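Local coordinates for putative oxidoreductase (Mycobacterium avium, PDB 3QHA), which probably acts as an NAD(P)-dependent dehydrogenase of the 3-hydroxyisobutyrate and 6-phosphogluconate dehydrogenase kind, oxidising an alcohol whose identity is not established, at residues Gly255-Asp258 / Leu259-Ala262; Ala31-Met34 / Thr35-Pro38; Leu61-Ser64 / Val65-Ala69; Val88-Leu91 / Ala92-Lys96. All coordinates share one frame; numbering follows the deposited sequence.

Contact 1. Residues Gly255-Asp258 / Leu259-Ala262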
ATOM      1  N   GLY B 255       5.884 -14.499   5.257  1.00 24.97           N
ATOM      2  CA  GLY B 255       4.934 -14.472   4.145  1.00 24.68           C
ATOM      3  C   GLY B 255       4.372 -15.833   3.797  1.00 24.66           C
ATOM      4  O   GLY B 255       3.162 -15.996   3.662  1.00 24.43           O
ATOM      5  N   GLU B 256       5.257 -16.812   3.657  1.00 24.92           N
ATOM      6  CA  GLU B 256       4.854 -18.176   3.338  1.00 25.19           C
ATOM      7  C   GLU B 256       4.021 -18.799   4.460  1.00 25.29           C
ATOM      8  O   GLU B 256       3.090 -19.560   4.199  1.00 25.51           O
ATOM      9  CB  GLU B 256       6.085 -19.028   3.023  1.00 25.49           C
ATOM     10  CG  GLU B 256       6.743 -18.632   1.703  1.00 25.66           C
ATOM     11  CD  GLU B 256       7.944 -19.484   1.345  1.00 26.23           C
ATOM     12  OE1 GLU B 256       8.335 -20.346   2.159  1.00 27.63           O
ATOM     13  OE2 GLU B 256       8.500 -19.292   0.243  1.00 26.19           O
ATOM     14  N   LYS B 257       4.341 -18.461   5.706  1.00 25.20           N
ATOM     15  CA  LYS B 257       3.563 -18.951   6.839  1.00 25.49           C
ATOM     16  C   LYS B 257       2.164 -18.318   6.858  1.00 25.24           C
ATOM     17  O   LYS B 257       1.165 -19.033   6.967  1.00 25.34           O
ATOM     18  CB  LYS B 257       4.305 -18.714   8.161  1.00 25.56           C
ATOM     19  CG  LYS B 257       3.564 -19.197   9.413  1.00 26.17           C
ATOM     20  CD  LYS B 257       3.172 -20.675   9.343  1.00 26.82           C
ATOM     21  CE  LYS B 257       2.572 -21.152  10.660  1.00 27.14           C
ATOM     22  NZ  LYS B 257       1.853 -22.454  10.536  1.00 27.44           N
ATOM     23  N   ASP B 258       2.084 -16.994   6.735  1.00 24.86           N
ATOM     24  CA  ASP B 258       0.778 -16.311   6.733  1.00 24.80           C
ATOM     25  C   ASP B 258      -0.070 -16.679   5.512  1.00 24.76           C
ATOM     26  O   ASP B 258      -1.277 -16.896   5.641  1.00 24.63           O
ATOM     27  CB  ASP B 258       0.934 -14.786   6.832  1.00 24.46           C
ATOM     28  CG  ASP B 258       1.206 -14.310   8.256  1.00 24.80           C
ATOM     29  OD1 ASP B 258       1.103 -15.120   9.202  1.00 25.47           O
ATOM     30  OD2 ASP B 258       1.515 -13.111   8.433  1.00 24.94           O
ATOM     31  N   LEU B 259       0.557 -16.758   4.341  1.00 24.86           N
ATOM     32  CA  LEU B 259      -0.159 -17.134   3.119  1.00 25.01           C
ATOM     33  C   LEU B 259      -0.719 -18.555   3.208  1.00 25.39           C
ATOM     34  O   LEU B 259      -1.865 -18.792   2.832  1.00 25.29           O
ATOM     35  CB  LEU B 259       0.729 -16.977   1.877  1.00 24.98           C
ATOM     36  CG  LEU B 259       0.932 -15.531   1.408  1.00 24.85           C
ATOM     37  CD1 LEU B 259       1.976 -15.452   0.299  1.00 24.91           C
ATOM     38  CD2 LEU B 259      -0.383 -14.917   0.945  1.00 24.94           C
ATOM     39  N   SER B 260       0.079 -19.489   3.722  1.00 25.89           N
ATOM     40  CA  SER B 260      -0.376 -20.869   3.886  1.00 26.41           C
ATOM     41  C   SER B 260      -1.548 -20.951   4.861  1.00 26.37           C
ATOM     42  O   SER B 260      -2.530 -21.648   4.597  1.00 26.59           O
ATOM     43  CB  SER B 260       0.765 -21.772   4.359  1.00 26.83           C
ATOM     44  OG  SER B 260       1.240 -21.368   5.630  1.00 27.80           O
ATOM     45  N   LEU B 261      -1.443 -20.236   5.979  1.00 26.13           N
ATOM     46  CA  LEU B 261      -2.540 -20.156   6.945  1.00 26.03           C
ATOM     47  C   LEU B 261      -3.777 -19.517   6.319  1.00 25.72           C
ATOM     48  O   LEU B 261      -4.897 -19.981   6.538  1.00 25.98           O
ATOM     49  CB  LEU B 261      -2.125 -19.371   8.193  1.00 25.89           C
ATOM     50  CG  LEU B 261      -1.208 -20.098   9.184  1.00 26.22           C
ATOM     51  CD1 LEU B 261      -0.704 -19.136  10.247  1.00 26.07           C
ATOM     52  CD2 LEU B 261      -1.919 -21.279   9.828  1.00 26.04           C
ATOM     53  N   ALA B 262      -3.569 -18.463   5.536  1.00 25.24           N
ATOM     54  CA  ALA B 262      -4.672 -17.786   4.857  1.00 24.94           C
ATOM     55  C   ALA B 262      -5.349 -18.719   3.851  1.00 25.06           C
ATOM     56  O   ALA B 262      -6.571 -18.727   3.737  1.00 25.00           O
ATOM     57  CB  ALA B 262      -4.183 -16.523   4.167  1.00 24.49           C
TER
HETATM   58  O   HOH W   1       0.891 -22.998   7.996  1.00 32.52           O

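Contact 2. Residues Ala31-Met34 / Thr35-Pro38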
ATOM      1  N   ALA B  31      -3.917  22.486 -12.751  1.00 27.25           N
ATOM      2  CA  ALA B  31      -3.919  23.828 -13.331  1.00 27.59           C
ATOM      3  C   ALA B  31      -4.168  24.892 -12.264  1.00 28.15           C
ATOM      4  O   ALA B  31      -3.640  26.005 -12.354  1.00 28.59           O
ATOM      5  CB  ALA B  31      -4.958  23.931 -14.445  1.00 27.77           C
ATOM      6  N   THR B  32      -4.967  24.550 -11.254  1.00 28.38           N
ATOM      7  CA  THR B  32      -5.211  25.443 -10.121  1.00 29.00           C
ATOM      8  C   THR B  32      -3.931  25.692  -9.318  1.00 29.14           C
ATOM      9  O   THR B  32      -3.673  26.819  -8.895  1.00 29.67           O
ATOM     10  CB  THR B  32      -6.304  24.883  -9.183  1.00 29.32           C
ATOM     11  OG1 THR B  32      -7.516  24.688  -9.920  1.00 29.29           O
ATOM     12  CG2 THR B  32      -6.576  25.843  -8.031  1.00 29.96           C
ATOM     13  N   ARG B  33      -3.142  24.642  -9.108  1.00 28.89           N
ATOM     14  CA  ARG B  33      -1.836  24.773  -8.452  1.00 29.06           C
ATOM     15  C   ARG B  33      -0.921  25.694  -9.264  1.00 29.42           C
ATOM     16  O   ARG B  33      -0.176  26.495  -8.701  1.00 29.77           O
ATOM     17  CB  ARG B  33      -1.186  23.392  -8.270  1.00 28.53           C
ATOM     18  CG  ARG B  33       0.286  23.406  -7.861  1.00 28.39           C
ATOM     19  CD  ARG B  33       0.481  23.983  -6.465  1.00 28.71           C
ATOM     20  NE  ARG B  33       1.888  23.992  -6.063  1.00 28.64           N
ATOM     21  CZ  ARG B  33       2.351  24.520  -4.930  1.00 29.43           C
ATOM     22  NH1 ARG B  33       1.524  25.099  -4.063  1.00 29.92           N
ATOM     23  NH2 ARG B  33       3.652  24.472  -4.661  1.00 29.16           N
ATOM     24  N   MET B  34      -0.996  25.580 -10.587  1.00 29.55           N
ATOM     25  CA  MET B  34      -0.176  26.393 -11.489  1.00 30.03           C
ATOM     26  C   MET B  34      -0.526  27.889 -11.519  1.00 31.21           C
ATOM     27  O   MET B  34       0.254  28.683 -12.048  1.00 31.40           O
ATOM     28  CB  MET B  34      -0.234  25.830 -12.909  1.00 29.64           C
ATOM     29  CG  MET B  34       0.424  24.478 -13.054  1.00 29.13           C
ATOM     30  SD  MET B  34       0.372  23.878 -14.747  1.00 29.36           S
ATOM     31  CE  MET B  34       0.953  22.197 -14.532  1.00 28.54           C
ATOM     32  N   THR B  35      -1.672  28.288 -10.964  1.00 32.12           N
ATOM     33  CA  THR B  35      -1.983  29.720 -10.851  1.00 33.39           C
ATOM     34  C   THR B  35      -1.032  30.420  -9.872  1.00 34.41           C
ATOM     35  O   THR B  35      -0.906  31.645  -9.890  1.00 35.06           O
ATOM     36  CB  THR B  35      -3.441  29.983 -10.413  1.00 33.79           C
ATOM     37  OG1 THR B  35      -3.696  29.348  -9.156  1.00 33.57           O
ATOM     38  CG2 THR B  35      -4.419  29.468 -11.460  1.00 33.38           C
ATOM     39  N   GLU B  36      -0.370  29.631  -9.026  1.00 34.72           N
ATOM     40  CA  GLU B  36       0.608  30.142  -8.065  1.00 35.75           C
ATOM     41  C   GLU B  36       2.029  30.225  -8.646  1.00 35.68           C
ATOM     42  O   GLU B  36       2.912  30.833  -8.039  1.00 36.29           O
ATOM     43  CB  GLU B  36       0.588  29.280  -6.797  1.00 35.84           C
ATOM     44  CG  GLU B  36      -0.701  29.428  -5.988  1.00 37.31           C
ATOM     45  CD  GLU B  36      -1.027  28.203  -5.149  1.00 38.50           C
ATOM     46  OE1 GLU B  36      -2.026  27.514  -5.463  1.00 39.49           O
ATOM     47  OE2 GLU B  36      -0.287  27.928  -4.179  1.00 39.36           O
ATOM     48  N   TRP B  37       2.243  29.612  -9.811  1.00 35.18           N
ATOM     49  CA  TRP B  37       3.511  29.715 -10.542  1.00 35.25           C
ATOM     50  C   TRP B  37       3.692  31.156 -11.023  1.00 35.99           C
ATOM     51  O   TRP B  37       2.744  31.748 -11.540  1.00 36.27           O
ATOM     52  CB  TRP B  37       3.504  28.742 -11.729  1.00 34.56           C
ATOM     53  CG  TRP B  37       4.697  28.791 -12.656  1.00 34.72           C
ATOM     54  CD1 TRP B  37       4.708  29.241 -13.945  1.00 34.80           C
ATOM     55  CD2 TRP B  37       6.029  28.331 -12.384  1.00 34.54           C
ATOM     56  NE1 TRP B  37       5.964  29.110 -14.485  1.00 34.86           N
ATOM     57  CE2 TRP B  37       6.794  28.553 -13.549  1.00 34.62           C
ATOM     58  CE3 TRP B  37       6.651  27.762 -11.265  1.00 34.57           C
ATOM     59  CZ2 TRP B  37       8.150  28.227 -13.629  1.00 34.64           C
ATOM     60  CZ3 TRP B  37       8.002  27.438 -11.346  1.00 34.57           C
ATOM     61  CH2 TRP B  37       8.734  27.673 -12.521  1.00 34.70           C
ATOM     62  N   PRO B  38       4.896  31.737 -10.835  1.00 36.42           N
ATOM     63  CA  PRO B  38       5.122  33.122 -11.272  1.00 37.20           C
ATOM     64  C   PRO B  38       4.891  33.356 -12.768  1.00 36.84           C
ATOM     65  O   PRO B  38       4.451  34.435 -13.159  1.00 37.63           O
ATOM     66  CB  PRO B  38       6.591  33.374 -10.910  1.00 37.69           C
ATOM     67  CG  PRO B  38       6.875  32.429  -9.812  1.00 37.42           C
ATOM     68  CD  PRO B  38       6.062  31.206 -10.103  1.00 36.39           C
TER

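Contact 3. Residues Leu61-Ser64 / Val65-Ala69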
ATOM      1  N   LEU B  61      -7.855  32.682 -19.379  1.00 35.40           N
ATOM      2  CA  LEU B  61      -8.731  31.772 -20.109  1.00 35.17           C
ATOM      3  C   LEU B  61      -8.513  31.902 -21.606  1.00 35.47           C
ATOM      4  O   LEU B  61      -8.744  32.965 -22.185  1.00 36.35           O
ATOM      5  CB  LEU B  61     -10.197  32.050 -19.770  1.00 35.71           C
ATOM      6  CG  LEU B  61     -10.597  31.919 -18.297  1.00 35.57           C
ATOM      7  CD1 LEU B  61     -12.108  31.987 -18.157  1.00 36.05           C
ATOM      8  CD2 LEU B  61     -10.064  30.633 -17.684  1.00 34.72           C
ATOM      9  N   ALA B  62      -8.059  30.816 -22.227  1.00 34.89           N
ATOM     10  CA  ALA B  62      -7.864  30.782 -23.672  1.00 35.22           C
ATOM     11  C   ALA B  62      -9.207  30.646 -24.379  1.00 35.71           C
ATOM     12  O   ALA B  62     -10.176  30.141 -23.809  1.00 35.43           O
ATOM     13  CB  ALA B  62      -6.942  29.636 -24.061  1.00 34.53           C
ATOM     14  N   ASP B  63      -9.248  31.109 -25.623  1.00 36.57           N
ATOM     15  CA  ASP B  63     -10.444  31.026 -26.454  1.00 37.33           C
ATOM     16  C   ASP B  63     -10.488  29.702 -27.212  1.00 36.93           C
ATOM     17  O   ASP B  63     -11.547  29.283 -27.685  1.00 37.37           O
ATOM     18  CB  ASP B  63     -10.469  32.189 -27.453  1.00 38.54           C
ATOM     19  CG  ASP B  63     -10.652  33.542 -26.780  1.00 39.61           C
ATOM     20  OD1 ASP B  63     -11.409  33.625 -25.787  1.00 40.26           O
ATOM     21  OD2 ASP B  63     -10.050  34.531 -27.254  1.00 40.85           O
ATOM     22  N   SER B  64      -9.335  29.047 -27.320  1.00 36.19           N
ATOM     23  CA  SER B  64      -9.198  27.842 -28.129  1.00 36.01           C
ATOM     24  C   SER B  64      -7.893  27.122 -27.807  1.00 35.21           C
ATOM     25  O   SER B  64      -7.019  27.673 -27.135  1.00 34.85           O
ATOM     26  CB  SER B  64      -9.222  28.204 -29.619  1.00 36.94           C
ATOM     27  OG  SER B  64      -8.140  29.056 -29.958  1.00 36.95           O
ATOM     28  N   VAL B  65      -7.767  25.891 -28.293  1.00 35.07           N
ATOM     29  CA  VAL B  65      -6.513  25.144 -28.179  1.00 34.55           C
ATOM     30  C   VAL B  65      -5.384  25.868 -28.922  1.00 35.01           C
ATOM     31  O   VAL B  65      -4.238  25.879 -28.467  1.00 34.55           O
ATOM     32  CB  VAL B  65      -6.658  23.709 -28.728  1.00 34.56           C
ATOM     33  CG1 VAL B  65      -5.309  22.999 -28.752  1.00 33.99           C
ATOM     34  CG2 VAL B  65      -7.662  22.918 -27.896  1.00 34.13           C
ATOM     35  N   ALA B  66      -5.718  26.479 -30.058  1.00 36.01           N
ATOM     36  CA  ALA B  66      -4.747  27.232 -30.858  1.00 36.77           C
ATOM     37  C   ALA B  66      -4.212  28.451 -30.106  1.00 36.73           C
ATOM     38  O   ALA B  66      -3.053  28.836 -30.279  1.00 36.86           O
ATOM     39  CB  ALA B  66      -5.374  27.665 -32.185  1.00 37.90           C
ATOM     40  N   ASP B  67      -5.066  29.053 -29.280  1.00 36.69           N
ATOM     41  CA  ASP B  67      -4.682  30.181 -28.433  1.00 36.78           C
ATOM     42  C   ASP B  67      -3.637  29.755 -27.395  1.00 35.80           C
ATOM     43  O   ASP B  67      -2.670  30.477 -27.141  1.00 35.91           O
ATOM     44  CB  ASP B  67      -5.925  30.749 -27.730  1.00 37.02           C
ATOM     45  CG  ASP B  67      -5.695  32.128 -27.125  1.00 37.91           C
ATOM     46  OD1 ASP B  67      -4.618  32.728 -27.350  1.00 39.10           O
ATOM     47  OD2 ASP B  67      -6.606  32.619 -26.423  1.00 38.24           O
ATOM     48  N   VAL B  68      -3.833  28.570 -26.818  1.00 34.82           N
ATOM     49  CA  VAL B  68      -2.948  28.042 -25.775  1.00 33.81           C
ATOM     50  C   VAL B  68      -1.526  27.793 -26.295  1.00 33.68           C
ATOM     51  O   VAL B  68      -0.564  27.830 -25.527  1.00 33.20           O
ATOM     52  CB  VAL B  68      -3.519  26.734 -25.167  1.00 33.06           C
ATOM     53  CG1 VAL B  68      -2.594  26.182 -24.090  1.00 32.32           C
ATOM     54  CG2 VAL B  68      -4.905  26.979 -24.592  1.00 33.03           C
ATOM     55  N   ALA B  69      -1.399  27.568 -27.604  1.00 34.02           N
ATOM     56  CA  ALA B  69      -0.105  27.289 -28.238  1.00 34.02           C
ATOM     57  C   ALA B  69       0.956  28.388 -28.076  1.00 34.14           C
ATOM     58  O   ALA B  69       2.132  28.143 -28.339  1.00 34.15           O
ATOM     59  CB  ALA B  69      -0.305  26.982 -29.719  1.00 34.87           C
TER

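Contact 4. Residues Val88-Leu91 / Ala92-Lys96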
ATOM      1  N   VAL B  88      -2.520  17.863 -29.707  1.00 34.81           N
ATOM      2  CA  VAL B  88      -1.139  18.166 -30.097  1.00 34.97           C
ATOM      3  C   VAL B  88      -1.069  18.492 -31.590  1.00 36.02           C
ATOM      4  O   VAL B  88      -0.311  19.370 -32.000  1.00 36.35           O
ATOM      5  CB  VAL B  88      -0.130  17.028 -29.746  1.00 34.71           C
ATOM      6  CG1 VAL B  88      -0.373  16.494 -28.336  1.00 33.65           C
ATOM      7  CG2 VAL B  88      -0.182  15.899 -30.773  1.00 35.82           C
ATOM      8  N   GLY B  89      -1.867  17.790 -32.394  1.00 36.71           N
ATOM      9  CA  GLY B  89      -1.994  18.084 -33.821  1.00 37.86           C
ATOM     10  C   GLY B  89      -2.502  19.492 -34.091  1.00 38.14           C
ATOM     11  O   GLY B  89      -2.071  20.140 -35.043  1.00 39.00           O
ATOM     12  N   GLU B  90      -3.419  19.960 -33.247  1.00 37.61           N
ATOM     13  CA  GLU B  90      -3.942  21.328 -33.322  1.00 37.88           C
ATOM     14  C   GLU B  90      -2.892  22.334 -32.839  1.00 37.56           C
ATOM     15  O   GLU B  90      -2.699  23.382 -33.456  1.00 38.27           O
ATOM     16  CB  GLU B  90      -5.234  21.439 -32.495  1.00 37.47           C
ATOM     17  CG  GLU B  90      -5.783  22.855 -32.273  1.00 37.82           C
ATOM     18  CD  GLU B  90      -6.472  23.450 -33.492  1.00 39.30           C
ATOM     19  OE1 GLU B  90      -6.502  22.798 -34.557  1.00 40.27           O
ATOM     20  OE2 GLU B  90      -6.994  24.582 -33.379  1.00 39.66           O
ATOM     21  N   LEU B  91      -2.225  22.008 -31.732  1.00 36.62           N
ATOM     22  CA  LEU B  91      -1.146  22.845 -31.190  1.00 36.34           C
ATOM     23  C   LEU B  91       0.054  22.967 -32.137  1.00 37.06           C
ATOM     24  O   LEU B  91       0.712  24.008 -32.178  1.00 37.17           O
ATOM     25  CB  LEU B  91      -0.654  22.282 -29.849  1.00 35.24           C
ATOM     26  CG  LEU B  91      -1.575  22.384 -28.631  1.00 34.57           C
ATOM     27  CD1 LEU B  91      -1.005  21.566 -27.476  1.00 33.60           C
ATOM     28  CD2 LEU B  91      -1.774  23.834 -28.219  1.00 34.41           C
ATOM     29  N   ALA B  92       0.330  21.900 -32.887  1.00 37.55           N
ATOM     30  CA  ALA B  92       1.537  21.807 -33.718  1.00 38.37           C
ATOM     31  C   ALA B  92       1.619  22.879 -34.805  1.00 39.60           C
ATOM     32  O   ALA B  92       2.716  23.286 -35.194  1.00 40.11           O
ATOM     33  CB  ALA B  92       1.639  20.417 -34.344  1.00 38.68           C
ATOM     34  N   GLY B  93       0.463  23.331 -35.288  1.00 40.22           N
ATOM     35  CA  GLY B  93       0.403  24.380 -36.308  1.00 41.51           C
ATOM     36  C   GLY B  93       0.492  25.804 -35.776  1.00 41.46           C
ATOM     37  O   GLY B  93       0.535  26.751 -36.564  1.00 42.50           O
ATOM     38  N   HIS B  94       0.519  25.964 -34.451  1.00 40.38           N
ATOM     39  CA  HIS B  94       0.515  27.296 -33.827  1.00 40.33           C
ATOM     40  C   HIS B  94       1.649  27.570 -32.826  1.00 39.62           C
ATOM     41  O   HIS B  94       1.961  28.731 -32.558  1.00 40.02           O
ATOM     42  CB  HIS B  94      -0.830  27.534 -33.134  1.00 39.85           C
ATOM     43  CG  HIS B  94      -1.995  27.587 -34.074  1.00 40.85           C
ATOM     44  ND1 HIS B  94      -2.774  26.485 -34.357  1.00 40.80           N
ATOM     45  CD2 HIS B  94      -2.514  28.610 -34.794  1.00 42.03           C
ATOM     46  CE1 HIS B  94      -3.722  26.826 -35.211  1.00 41.85           C
ATOM     47  NE2 HIS B  94      -3.587  28.110 -35.493  1.00 42.73           N
ATOM     48  N   ALA B  95       2.256  26.522 -32.274  1.00 38.67           N
ATOM     49  CA  ALA B  95       3.296  26.683 -31.253  1.00 37.93           C
ATOM     50  C   ALA B  95       4.617  27.157 -31.864  1.00 38.61           C
ATOM     51  O   ALA B  95       5.006  26.700 -32.938  1.00 39.17           O
ATOM     52  CB  ALA B  95       3.501  25.373 -30.499  1.00 36.85           C
ATOM     53  N   LYS B  96       5.299  28.070 -31.173  1.00 38.44           N
ATOM     54  CA  LYS B  96       6.594  28.574 -31.630  1.00 39.19           C
ATOM     55  C   LYS B  96       7.672  27.505 -31.442  1.00 38.80           C
ATOM     56  O   LYS B  96       7.563  26.675 -30.538  1.00 37.77           O
ATOM     57  CB  LYS B  96       6.982  29.841 -30.861  1.00 39.35           C
TER

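Contact 1. Residues Gly255-Asp258 / Leu259-Ala262
S260 turns its hydroxyl back onto the preceding turn, where OG lies 2.7 Å from K257 O and 3.0 Å from E256 O. OG stands between the backbone N and the carbonyl carbon (chi1 63°), which brings it over both carbonyls; its single proton can serve either. A water adds a further link, taking a proton from K257 NZ at 2.8 Å and giving one to S260 OG at 2.9 Å. Serine's short hydroxyl can turn back to carbonyls of its own helix, which suits this partly exposed position.

The backbone bonds run from each amide to the carbonyl four residues back, beginning with L259 N to G255 O at 2.8 Å. S260 N stands 40° out of the carbonyl plane of E256.

Among the apolar parts, the bent K257 chain crosses L261, with CE 3.9 Å from L261 CD1, so that the end of the lysine, CE and NZ, lies by the leucine branches while the ammonium continues to the water. D258 forms a salt bridge through OD1 with K181 and a hydrogen bond through OD2 with N185, both of the second subunit, and E256 bonds H291. A regular alpha-helix with one face turned to the dimer partner results, here part of helix 245-268 in the all-helical C-terminal region of this dehydrogenase family.

Contact 2. Residues Ala31-Met34 / Thr35-Pro38
The first helix of the Rossmann fold, 27-33, which follows the probable dinucleotide-binding glycine turn, runs out here into the loop leading to strand 41-44, and T35 folds back on T32 as it does so. T35 OG1 gives a short 2.5 Å bond to T32 O, and T35 N reaches the same oxygen at 3.2 Å. The two donors approach differently: the hydroxyl comes close to the carbonyl plane, the amide from 70° above it. Threonine fits because its OG1 can hold the carbonyl while its side chain also packs on V41 of strand 41-44.

Two more bonds to carbonyls three residues back, E36 N to R33 O and W37 N to M34 O, continue the turn, their donors well out of the carbonyl planes. Outside the backbone, R33 and E36 form a long salt bridge, NH1 to OE2 3.4 Å. Their side chains cross at about a right angle, with the guanidinium and carboxylate planes 82° apart, so the two groups do not pair flat against each other. The arginine is held more firmly through NE, which bonds H163 O of helix 151-164. M34 extends inward onto strand 18-21, as an unbranched apolar chain can. W37 turns its indole NH to L16 O, while W37 CB lies 3.3 Å from M34 O.

Contact 3. Residues Leu61-Ser64 / Val65-Ala69
S64 is nearly fully extended (phi -166°, psi 168°), and from V65 onward the backbone coils into the short helix 65-68, so that A62 and D63 are brought beside D67 and V68. S64 is the N-cap of this helix in the Rossmann domain. Its OG accepts the amide of D67 at 3.1 Å, satisfying one of the N-H groups that a first turn cannot bond within the helix. Serine is a common N-cap because its hydroxyl is short enough to bend back to such an amide. S64 O receives only weak bonds from D67 N and V68 N, in keeping with the loose winding of the turn.

D67 returns a bond in the other direction: OD2 accepts from D63 N at 3.1 Å through its anti lone pair, the one turned away from the other carboxylate oxygen, and the bond is nearly straight (168°). A true capping box would use the amide of S64; here the aspartate reaches one residue further back. With CG opposite the backbone N about the first torsion, the carboxylate is carried back toward A62 and D63. D63 OD2 lies 4.0 Å from D67 OD2, a like-charge approach that the helix N-terminus may ease.

V65 turns onto Y44 and helix 81-92. Beside the cap, the small methyl of A62 lets V68 approach closely: A62 CB meets V68 CG2 at 3.4 Å, tighter than usual van der Waals contact.

Contact 4. Residues Val88-Leu91 / Ala92-Lys96
L91 O is gripped by two consecutive amides, H94 N and A95 N, each at 3.0 Å. They come from different directions. A95 N lies almost straight out beyond the oxygen, whereas H94 N comes from above the carbonyl plane, 54° out of it. By accepting from residues three and four ahead, this one carbonyl closes the last turn of helix 81-92 and at the same time holds the chain that leaves it.

The preceding carbonyl is taken by a side chain. H94 ND1 donates to E90 O at 3.2 Å, and the bond is nearly straight (167°). The oxygen lies at the edge of the imidazole, in the plane of the ring, as expected of a ring N-H donor. Since a carbonyl can only accept, the bond implies a proton on ND1; whether the ring is charged stays open. CG stands beside the backbone N of H94 (chi1 -65°), swinging the ring back along the helix toward that carbonyl. E90 OE2 is 4.7 Å from ND1, and the carboxylate lies near enough that it might favour a protonated ring.

One turn earlier, A92 N donates to V88 O at 2.8 Å. Alanine suits this position, where its methyl fits close to V88 O and reaches L119 of helix 109-119. G93 lies exposed in the bend. L91 and V88 turn their branches inward to I76 of strand 73-76. Together these contacts end the helix of a beta-alpha-beta crossover, which joins the neighbouring parallel strands 73-76 and 100-103 of the Rossmann fold.

Contacts 2, 3 and 4 belong to the N-terminal Rossmann domain, whereas contact 1 lies on the opposite side of the chain's centre, with its own centre about 48 to 57 Å from theirs. Contacts 3 and 4 are direct neighbours, about 11 Å apart between centres: A66 CB packs 3.5 Å from H94 CE1, and V65 CG1 lies 3.6 Å from E90 CG, so the beginning of one helix rests on the end of another. Contact 2 touches neither of them, its centre being about 17 Å from that of contact 3 and about 23 Å from that of contact 4; of the four it is nearest in sequence to the presumed cofactor site.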